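Local coordinates for protein transcription regulator (Lactobacillus plantarum WCFS1, PDB 3CLK) that probably regulates transcription as a LacI-type DNA-binding dimer, its periplasmic-binding-protein-like part likely sensing a small-molecule effector, at residues I30-E33 / A34-G38; G208-V211 / P212-L215; Q250-Q253 / S254-N257. All coordinates share one frame; numbering follows the deposited sequence.

Contact 1: residues I30-E33 / A34-G38; sequences IQEE and AHKNG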
# COMPACT_ATOMS: atom_id res chain seq x y z
N ILE B 30 3.69 15.33 -2.59
CA ILE B 30 4.35 15.85 -3.78
C ILE B 30 3.29 16.32 -4.77
O ILE B 30 3.38 17.42 -5.32
CB ILE B 30 5.22 14.76 -4.46
CG1 ILE B 30 6.41 14.40 -3.58
CG2 ILE B 30 5.70 15.24 -5.83
CD1 ILE B 30 7.24 13.26 -4.12
N GLN B 31 2.30 15.47 -4.99
CA GLN B 31 1.22 15.78 -5.91
C GLN B 31 0.54 17.09 -5.55
O GLN B 31 0.22 17.89 -6.42
CB GLN B 31 0.20 14.63 -5.94
CG GLN B 31 -0.97 14.84 -6.89
CD GLN B 31 -2.08 15.67 -6.27
OE1 GLN B 31 -3.03 16.06 -6.95
NE2 GLN B 31 -1.97 15.93 -4.97
N GLU B 32 0.33 17.32 -4.25
CA GLU B 32 -0.34 18.54 -3.82
C GLU B 32 0.52 19.79 -3.98
O GLU B 32 0.05 20.81 -4.47
CB GLU B 32 -0.79 18.41 -2.36
CG GLU B 32 -1.52 19.65 -1.86
CD GLU B 32 -2.34 19.38 -0.62
OE1 GLU B 32 -3.23 18.49 -0.68
OE2 GLU B 32 -2.11 20.06 0.40
N GLU B 33 1.78 19.70 -3.55
CA GLU B 33 2.68 20.84 -3.66
C GLU B 33 2.97 21.14 -5.12
O GLU B 33 3.19 22.29 -5.50
CB GLU B 33 3.98 20.55 -2.90
CG GLU B 33 4.90 21.76 -2.71
CD GLU B 33 4.25 22.87 -1.90
OE1 GLU B 33 3.32 22.59 -1.11
OE2 GLU B 33 4.69 24.03 -2.04
N ALA B 34 2.98 20.10 -5.94
CA ALA B 34 3.24 20.25 -7.36
C ALA B 34 2.07 20.98 -8.03
O ALA B 34 2.27 21.96 -8.74
CB ALA B 34 3.44 18.89 -8.01
N HIS B 35 0.86 20.50 -7.78
CA HIS B 35 -0.33 21.11 -8.38
C HIS B 35 -0.64 22.46 -7.75
O HIS B 35 -1.61 23.11 -8.11
CB HIS B 35 -1.53 20.17 -8.23
CG HIS B 35 -2.55 20.33 -9.32
ND1 HIS B 35 -3.34 21.45 -9.44
CD2 HIS B 35 -2.88 19.52 -10.35
CE1 HIS B 35 -4.12 21.33 -10.50
NE2 HIS B 35 -3.86 20.17 -11.08
N LYS B 36 0.20 22.88 -6.81
CA LYS B 36 0.03 24.17 -6.15
C LYS B 36 0.99 25.14 -6.83
O LYS B 36 0.86 26.36 -6.72
CB LYS B 36 0.35 24.07 -4.66
CG LYS B 36 0.10 25.35 -3.89
CD LYS B 36 0.35 25.17 -2.40
CE LYS B 36 -0.56 24.10 -1.81
NZ LYS B 36 -0.32 23.90 -0.35
N ASN B 37 1.97 24.56 -7.52
CA ASN B 37 2.97 25.32 -8.26
C ASN B 37 2.64 25.16 -9.74
O ASN B 37 3.33 25.70 -10.61
CB ASN B 37 4.38 24.76 -7.99
CG ASN B 37 4.90 25.11 -6.61
OD1 ASN B 37 5.19 26.27 -6.32
ND2 ASN B 37 5.01 24.10 -5.75
N GLY B 38 1.59 24.40 -10.02
CA GLY B 38 1.18 24.17 -11.39
C GLY B 38 2.05 23.15 -12.11
O GLY B 38 1.94 22.97 -13.32
O HOH W 1 6.73 25.16 -3.44
O HOH W 2 2.04 25.19 0.36
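Glu33 reaches forward over the last turn of its helix toward Lys36 and Asn37, and its torsions explain how. CG stands anti to the backbone N (chi1 -169°), and a bend at chi2 then lifts the carboxylate over the residues that follow. Its two oxygens are divided between different partners. Glu33 OE1 faces Lys36 NZ at 3.9 Å, a long salt bridge, and water 2 supplements it by donating to OE1 and accepting from NZ at 2.8 Å. Glu33 OE2 receives water 1 at 2.7 Å, and the same water accepts from Asn37 ND2. The amide of Asn37 also turns back on the backbone: ND2 lies 2.6 Å from Glu33 O, but the bent N-H makes this hydrogen bond weak. Carboxylate and amide planes stand 65° apart, so the groups do not stack. In the backbone, Ala34 N bonds to Ile30 O at 2.8 Å and His35 N to Gln31 O at 3.0 Å. Helix 240-256 covers one side, with Val245 and Val248 against Glu33, and Gln249 gives OE2 a weak bond. Asn37 N bonds to Ala34 O in a type I beta turn that closes the C-terminal end of helix 22-34 and leads to strand 41-44 in the alpha/beta fold.

Contact 2: residues G208-V211 / P212-L215; sequences GIEV and PKDL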
# COMPACT_ATOMS: atom_id res chain seq x y z
N GLY B 208 0.11 -17.52 21.46
CA GLY B 208 -0.76 -17.33 22.62
C GLY B 208 -0.33 -16.14 23.48
O GLY B 208 -0.73 -16.04 24.64
N ILE B 209 0.49 -15.26 22.91
CA ILE B 209 0.96 -14.06 23.60
C ILE B 209 -0.01 -12.92 23.30
O ILE B 209 -0.19 -12.53 22.14
CB ILE B 209 2.39 -13.67 23.12
CG1 ILE B 209 3.38 -14.79 23.46
CG2 ILE B 209 2.83 -12.36 23.78
CD1 ILE B 209 4.79 -14.54 22.94
N GLU B 210 -0.62 -12.37 24.33
CA GLU B 210 -1.58 -11.28 24.16
C GLU B 210 -0.95 -9.89 24.11
O GLU B 210 -0.11 -9.54 24.92
CB GLU B 210 -2.61 -11.33 25.29
CG GLU B 210 -3.35 -12.64 25.37
CD GLU B 210 -4.18 -12.75 26.62
OE1 GLU B 210 -5.11 -11.94 26.78
OE2 GLU B 210 -3.89 -13.64 27.45
N VAL B 211 -1.39 -9.09 23.15
CA VAL B 211 -0.89 -7.73 22.99
C VAL B 211 -2.06 -6.79 23.30
O VAL B 211 -3.15 -6.96 22.77
CB VAL B 211 -0.42 -7.51 21.54
CG1 VAL B 211 -0.02 -6.04 21.33
CG2 VAL B 211 0.75 -8.45 21.23
N PRO B 212 -1.84 -5.78 24.16
CA PRO B 212 -0.63 -5.39 24.88
C PRO B 212 -0.51 -6.04 26.27
O PRO B 212 0.43 -5.77 27.02
CB PRO B 212 -0.78 -3.88 24.97
CG PRO B 212 -2.24 -3.76 25.30
CD PRO B 212 -2.91 -4.78 24.38
N LYS B 213 -1.46 -6.91 26.58
CA LYS B 213 -1.50 -7.63 27.86
C LYS B 213 -0.10 -8.03 28.36
O LYS B 213 0.41 -7.45 29.32
CB LYS B 213 -2.37 -8.87 27.71
CG LYS B 213 -3.44 -9.04 28.77
CD LYS B 213 -2.87 -9.56 30.08
CE LYS B 213 -3.99 -9.75 31.11
NZ LYS B 213 -3.51 -10.35 32.38
N ASP B 214 0.52 -9.02 27.72
CA ASP B 214 1.85 -9.42 28.16
C ASP B 214 2.98 -9.04 27.20
O ASP B 214 4.15 -9.34 27.44
CB ASP B 214 1.91 -10.92 28.49
CG ASP B 214 1.44 -11.79 27.36
OD1 ASP B 214 0.21 -12.00 27.22
OD2 ASP B 214 2.30 -12.28 26.60
N LEU B 215 2.63 -8.37 26.11
CA LEU B 215 3.61 -7.91 25.13
C LEU B 215 3.19 -6.59 24.48
O LEU B 215 2.11 -6.49 23.91
CB LEU B 215 3.83 -8.97 24.04
CG LEU B 215 4.80 -8.56 22.93
CD1 LEU B 215 6.19 -8.32 23.52
CD2 LEU B 215 4.86 -9.64 21.85
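Glu210 O is gripped by two successive backbone N-H groups beyond the proline: Asp214 N at 2.9 Å and, more weakly, Leu215 N at 3.2 Å. The first donor approaches 29° from the carbonyl plane; the second bond is bent, with 130° at its hydrogen. Asp214 returns the grip with its side chain. Its CG sits between the backbone N and the carbonyl carbon (chi1 54°), which folds the carboxylate back over the start of the loop, where OD1 accepts from Glu210 N at 3.0 Å. That N-H meets the syn side of the carboxylate, though well out of its plane. Glu210 is therefore held through both its backbone N and its carbonyl, while its own carboxylate stays close to that of Asp214, with OE2 and OD1 4.4 Å apart. Alongside, the Glu210 and Lys213 chains run side by side in the same direction, their CB atoms in contact. The apolar part lies elsewhere: Ile209 CG2 packs on Leu215 CB at 3.5 Å, and Val211 CG2 comes within 4.2 Å of that same CB. Val211 CA also makes a C-H...O contact with Leu215 O at 3.4 Å. The peptide bond before Pro212 is cis, turning the chain back sharply. With an alanine in its place the chain would lose the ring that makes a cis peptide affordable, and is likely to go trans and swing Asp214 and Leu215 off Glu210. Ala204 of helix 194-206 touches both Ile209 and Leu215. The loop opens with a Schellman motif at Gly208; its cis Val211-Pro212 pair, with Glu210 CA and Lys213 CA 5.2 Å apart, fits a type VIa turn, leading from helix 194-206 into strand 216-219 of the mixed sheet of this alpha/beta domain.

Contact 3: residues Q250-Q253 / S254-N257; sequences QIHQ and SVKN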
# COMPACT_ATOMS: atom_id res chain seq x y z
N GLN B 250 11.98 22.38 -2.58
CA GLN B 250 13.42 22.48 -2.82
C GLN B 250 13.66 22.63 -4.32
O GLN B 250 14.56 23.35 -4.75
CB GLN B 250 14.16 21.26 -2.28
CG GLN B 250 14.28 21.21 -0.77
CD GLN B 250 15.09 22.37 -0.20
OE1 GLN B 250 16.29 22.49 -0.44
NE2 GLN B 250 14.42 23.23 0.56
N ILE B 251 12.85 21.93 -5.12
CA ILE B 251 12.97 22.00 -6.58
C ILE B 251 12.53 23.39 -7.03
O ILE B 251 13.24 24.07 -7.78
CB ILE B 251 12.06 20.97 -7.28
CG1 ILE B 251 12.52 19.55 -6.95
CG2 ILE B 251 12.10 21.19 -8.79
CD1 ILE B 251 11.67 18.45 -7.60
N HIS B 252 11.36 23.81 -6.56
CA HIS B 252 10.82 25.12 -6.89
C HIS B 252 11.83 26.20 -6.53
O HIS B 252 12.05 27.15 -7.29
CB HIS B 252 9.52 25.36 -6.12
CG HIS B 252 8.96 26.74 -6.30
ND1 HIS B 252 8.22 27.37 -5.32
CD2 HIS B 252 9.01 27.60 -7.35
CE1 HIS B 252 7.84 28.56 -5.76
NE2 HIS B 252 8.30 28.72 -6.99
N GLN B 253 12.44 26.06 -5.36
CA GLN B 253 13.42 27.02 -4.88
C GLN B 253 14.71 27.00 -5.70
O GLN B 253 15.41 28.02 -5.78
CB GLN B 253 13.74 26.72 -3.41
CG GLN B 253 14.67 27.71 -2.74
CD GLN B 253 14.16 29.14 -2.81
OE1 GLN B 253 12.97 29.40 -2.60
NE2 GLN B 253 15.06 30.07 -3.10
N SER B 254 15.02 25.86 -6.31
CA SER B 254 16.23 25.73 -7.11
C SER B 254 16.08 26.44 -8.46
O SER B 254 17.07 26.84 -9.06
CB SER B 254 16.57 24.25 -7.35
OG SER B 254 15.67 23.66 -8.27
N VAL B 255 14.84 26.58 -8.93
CA VAL B 255 14.61 27.27 -10.19
C VAL B 255 14.47 28.76 -9.91
O VAL B 255 14.85 29.60 -10.73
CB VAL B 255 13.32 26.77 -10.90
CG1 VAL B 255 13.34 25.26 -11.00
CG2 VAL B 255 12.09 27.25 -10.16
N LYS B 256 13.92 29.09 -8.74
CA LYS B 256 13.74 30.48 -8.34
C LYS B 256 15.08 31.18 -8.16
O LYS B 256 15.33 32.21 -8.79
CB LYS B 256 12.94 30.55 -7.04
CG LYS B 256 11.44 30.36 -7.20
CD LYS B 256 10.78 31.58 -7.83
CE LYS B 256 9.26 31.46 -7.81
NZ LYS B 256 8.57 32.68 -8.32
N ASN B 257 15.94 30.63 -7.31
CA ASN B 257 17.24 31.23 -7.07
C ASN B 257 18.17 30.98 -8.25
O ASN B 257 19.37 31.27 -8.18
CB ASN B 257 17.87 30.68 -5.78
CG ASN B 257 18.16 29.20 -5.85
OD1 ASN B 257 18.70 28.70 -6.85
ND2 ASN B 257 17.83 28.48 -4.79
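Ile251 O accepts two well-defined bonds, and both lie in its carbonyl plane. Ser254 OG donates to it at 2.5 Å, on a lone pair, while Val255 N approaches at 3.2 Å with a C=O...N angle of 160°. The serine hydroxyl is placed there by chi1 of 73°, which tucks OG between its own backbone N and carbonyl carbon and over the preceding turn. One residue on, the His252 ring and the Lys256 chain cross: Lys256 CE comes within 3.0 Å of His252 NE2, and Lys256 CG also packs near that nitrogen. Lys256 folds back to reach the ring through its bend at chi2, and its NZ stays 4.2 Å from NE2. At the end, Asn257 N bonds to Gln253 O at 3.1 Å, nearly straight at the hydrogen (173°). Further out, Asn257 OD1 bonds to Ser259 OG, Ser254 O accepts from Asn260 ND2, and Gln250 OE1 bonds to Ser264 OG, tying the end of helix 240-256 to the following loop. Tyr39 also touches His252. The chemistry implies that the buried Ser254 hydroxyl is satisfied by the helix backbone itself. Ring and lysine meet through aliphatic carbon; separately, the short NZ to NE2 distance would probably disfavour a charged histidine.

Contacts 1 and 3 lie on the same side of the chain's centre, their centres about 14 Å apart, and they touch where Asn37 OD1 packs 3.4 Å from His252 ND1; the two helix ends, 22-34 and 240-256, are thus neighbours. Each is partly buried. Contact 2 is a surface contact on the opposite side of the centre, about 44 Å from contact 1 and 50 Å from contact 3, centre to centre. The chemistry differs accordingly: water bridges and a long salt bridge finish contact 1, an intrahelical hydroxyl bond marks contact 3, and contact 2 relies on a side-chain carboxylate and a carbonyl closing a loop onto backbone N-H groups.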